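Local coordinates for blue (Type 1) copper domain protein (PDB 5FC9) that binds a type 1 copper ion in a cupredoxin domain with an open metal site and probably takes part in electron transfer, at residues V53-L56 / F57-P60; L24-P27 / V28-V32. All blocks are in the same frame, centred on the assembly; numbering follows the deposited sequence.

In the fold
From the N terminus the chain reaches interaction 2 first, where strand 23-26 leaves one sheet of the cupredoxin sandwich and, through a tight turn, becomes strand 30-36 of the other; the contact closes this turn and joins an outermost strand of one sheet to the middle strand of the other. Interaction 1 follows after strand 53-54, where the chain turns a corner at residues 55-57 beside strand 45-47 and enters the loop to strand 67-72. The two are in series, neither nested nor crossed. The centres of interactions 1 and 2 lie about 17 Å apart, and the nearest atoms of interactions 1 and 2 about 7 Å. Phe-72 of strand 67-72 touches both, meeting Phe-57 of interaction 1 and Ile-26 and Val-32 of interaction 2.

Interaction 1. Residues V53-L56 / F57-P60; sequences VIQL and FNSP
The side-chain amide of Asn-58 fills the inside of the corner and holds it through both of its ends. Asn-58 ND2 donates to Ile-54 O at 2.9 Å, nearly straight (165°) and with the acceptor almost in the amide plane, although the donor is tilted from the plane of the Ile-54 carbonyl. Asn-58 OD1 accepts the backbone N-H of Leu-56 at 3.0 Å, this time in its own carbonyl plane. With CG beside the backbone N (chi1 -52°), one flat group spans both backbone sites, which fixes its rotation. Gln-55 joins through a water: its chain, bent at chi2, brings OE1 to water 1, which donates to both Gln-55 OE1 and Asn-58 OD1, so that OD1 takes two bonds. The two amide planes are 18° apart. Val-53 lies alongside, its CG1 3.3 Å from Asn-58 ND2. Further round the corner Leu-56 packs on its neighbour, Leu-56 CG being 3.9 Å from Phe-57 CD1 and Leu-56 CD2 lying by CD1 and CE1 of the ring. The Phe-57 ring is buried, edge-to-face with Phe-72 and touching Tyr-78 and Tyr-80 of strand 76-81; it also meets His-70, seen to bind a second copper ion, although none is bound to it in this chain. Strand 45-47 flanks the corner, Gln-45 OE1 bonding to Asn-58 ND2 and Ser-46 OG to Ile-54 O and Phe-57 N.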
# COMPACT_ATOMS: atom_id res chain seq x y z
N VAL A 53 -5.71 -12.89 17.62
CA VAL A 53 -6.87 -13.72 17.41
C VAL A 53 -7.47 -14.07 18.77
O VAL A 53 -6.74 -14.48 19.68
CB VAL A 53 -6.53 -15.00 16.63
CG1 VAL A 53 -7.72 -15.95 16.58
CG2 VAL A 53 -6.09 -14.65 15.21
N ILE A 54 -8.78 -13.89 18.91
CA ILE A 54 -9.48 -14.28 20.13
C ILE A 54 -10.45 -15.38 19.78
O ILE A 54 -10.80 -15.55 18.62
CB ILE A 54 -10.22 -13.09 20.79
CG1 ILE A 54 -11.29 -12.52 19.86
CG2 ILE A 54 -9.20 -12.05 21.25
CD1 ILE A 54 -12.11 -11.37 20.43
N GLN A 55 -10.88 -16.14 20.78
CA GLN A 55 -11.75 -17.27 20.49
C GLN A 55 -13.20 -16.85 20.58
O GLN A 55 -13.71 -16.56 21.66
CB GLN A 55 -11.46 -18.43 21.45
CG GLN A 55 -10.00 -18.82 21.52
CD GLN A 55 -9.38 -18.97 20.14
OE1 GLN A 55 -9.91 -19.66 19.27
NE2 GLN A 55 -8.24 -18.32 19.93
N LEU A 56 -13.87 -16.76 19.44
CA LEU A 56 -15.29 -16.46 19.41
C LEU A 56 -15.88 -17.01 18.11
O LEU A 56 -16.80 -17.81 18.13
CB LEU A 56 -15.56 -14.97 19.55
CG LEU A 56 -17.05 -14.62 19.63
CD1 LEU A 56 -17.72 -15.24 20.86
CD2 LEU A 56 -17.26 -13.12 19.59
N PHE A 57 -15.34 -16.58 16.98
CA PHE A 57 -15.67 -17.25 15.73
C PHE A 57 -14.40 -17.34 14.90
O PHE A 57 -13.73 -16.34 14.61
CB PHE A 57 -16.83 -16.56 14.97
CG PHE A 57 -16.65 -15.08 14.75
CD1 PHE A 57 -16.97 -14.16 15.73
CD2 PHE A 57 -16.18 -14.61 13.52
CE1 PHE A 57 -16.83 -12.81 15.51
CE2 PHE A 57 -16.04 -13.26 13.29
CZ PHE A 57 -16.36 -12.35 14.29
N ASN A 58 -14.03 -18.57 14.59
CA ASN A 58 -12.72 -18.89 14.07
C ASN A 58 -12.82 -20.04 13.09
O ASN A 58 -13.01 -21.19 13.48
CB ASN A 58 -11.76 -19.24 15.21
CG ASN A 58 -11.74 -18.20 16.31
OD1 ASN A 58 -12.59 -18.21 17.21
ND2 ASN A 58 -10.76 -17.28 16.25
N SER A 59 -12.70 -19.71 11.81
CA SER A 59 -12.94 -20.66 10.75
C SER A 59 -11.75 -21.56 10.47
O SER A 59 -10.60 -21.23 10.78
CB SER A 59 -13.34 -19.92 9.47
OG SER A 59 -12.18 -19.53 8.77
N PRO A 60 -12.02 -22.72 9.86
CA PRO A 60 -10.93 -23.48 9.24
C PRO A 60 -10.46 -22.73 7.99
O PRO A 60 -11.10 -21.74 7.62
CB PRO A 60 -11.60 -24.81 8.86
CG PRO A 60 -12.92 -24.81 9.53
CD PRO A 60 -13.31 -23.39 9.70
O HOH W 1 -12.53 -20.50 18.76

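Interaction 2. Residues L24-P27 / V28-V32; sequences LEIP and VGTTV
The flat group here is the peptide carbonyl of Pro-27, gripped by Thr-30, while the puckered Pro-27 ring lies obliquely across the Thr-30 side chain, with Pro-27 CG 3.5 Å and CD 3.6 Å from Thr-30 OG1. Thr-30 OG1 donates to Pro-27 O at 2.6 Å, the hydroxyl tilted 29° from the carbonyl plane, while the backbone N of Thr-30 adds only a weak bond to that oxygen. The hydroxyl is put there by chi1 of -60°, which sets OG1 beside the backbone N, and so one carbonyl is held from both the main chain and the side chain of Thr-30. Pro-27 to Thr-30 form a type II beta turn, with Gly-29 at the position whose positive phi suits glycine, and Gly-29 and Thr-30 together face Phe-72 as a G1 beta bulge at the start of strand 30-36. The turn thereby links strand 23-26 to the opposite sheet of the cupredoxin sandwich, and the axes of strand segments 24-26 and 30-32 run roughly antiparallel, 9.2 Å apart at closest approach. Between them the apolar side chains pack together. Ile-26 CD1 lies 3.6 Å from Val-32 CG2 and also meets CB of Thr-30. Leu-24 and Val-32 meet tip to tip, CD2 of Leu-24 lying 3.7 Å from Val-32 CG1. Ile-4 touches both of these residues, and Ile-26 also packs on Val-92 and Val-94 of strand 89-94.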
# COMPACT_ATOMS: atom_id res chain seq x y z
N LEU A 24 -21.34 -5.75 8.47
CA LEU A 24 -22.63 -6.42 8.35
C LEU A 24 -23.47 -6.10 9.57
O LEU A 24 -23.09 -6.45 10.68
CB LEU A 24 -22.45 -7.93 8.20
CG LEU A 24 -23.76 -8.73 8.14
CD1 LEU A 24 -24.44 -8.50 6.80
CD2 LEU A 24 -23.53 -10.22 8.41
N GLU A 25 -24.59 -5.40 9.37
CA GLU A 25 -25.51 -5.09 10.46
C GLU A 25 -26.62 -6.14 10.55
O GLU A 25 -27.36 -6.36 9.59
CB GLU A 25 -26.11 -3.69 10.28
CG GLU A 25 -25.08 -2.59 10.40
CD GLU A 25 -25.61 -1.23 9.96
OE1 GLU A 25 -26.19 -1.14 8.87
OE2 GLU A 25 -25.43 -0.25 10.72
N ILE A 26 -26.73 -6.79 11.70
CA ILE A 26 -27.71 -7.86 11.90
C ILE A 26 -28.37 -7.75 13.27
O ILE A 26 -27.77 -7.26 14.22
CB ILE A 26 -27.06 -9.27 11.80
CG1 ILE A 26 -25.85 -9.37 12.72
CG2 ILE A 26 -26.68 -9.59 10.36
CD1 ILE A 26 -25.46 -10.77 13.08
N PRO A 27 -29.62 -8.23 13.37
CA PRO A 27 -30.23 -8.37 14.69
C PRO A 27 -29.66 -9.57 15.43
O PRO A 27 -29.16 -10.51 14.81
CB PRO A 27 -31.72 -8.58 14.36
CG PRO A 27 -31.73 -9.14 12.99
CD PRO A 27 -30.56 -8.51 12.28
N VAL A 28 -29.73 -9.54 16.76
CA VAL A 28 -29.18 -10.59 17.60
C VAL A 28 -29.84 -11.95 17.30
O VAL A 28 -31.02 -12.00 16.98
CB VAL A 28 -29.36 -10.21 19.09
CG1 VAL A 28 -30.82 -9.91 19.40
CG2 VAL A 28 -28.83 -11.29 20.00
N GLY A 29 -29.05 -13.02 17.35
CA GLY A 29 -29.54 -14.36 17.08
C GLY A 29 -29.39 -14.80 15.63
O GLY A 29 -29.73 -15.93 15.29
N THR A 30 -28.87 -13.91 14.79
CA THR A 30 -28.74 -14.17 13.36
C THR A 30 -27.58 -15.12 13.05
O THR A 30 -26.53 -15.07 13.71
CB THR A 30 -28.55 -12.85 12.58
OG1 THR A 30 -29.69 -12.00 12.80
CG2 THR A 30 -28.39 -13.09 11.09
N THR A 31 -27.78 -16.01 12.08
CA THR A 31 -26.72 -16.84 11.55
C THR A 31 -26.06 -16.11 10.38
O THR A 31 -26.72 -15.79 9.39
CB THR A 31 -27.24 -18.21 11.07
OG1 THR A 31 -27.73 -18.96 12.19
CG2 THR A 31 -26.13 -19.00 10.39
N VAL A 32 -24.76 -15.84 10.51
CA VAL A 32 -24.00 -15.16 9.47
C VAL A 32 -23.21 -16.19 8.66
O VAL A 32 -22.60 -17.09 9.22
CB VAL A 32 -23.03 -14.12 10.07
CG1 VAL A 32 -22.12 -13.54 8.99
CG2 VAL A 32 -23.83 -13.03 10.75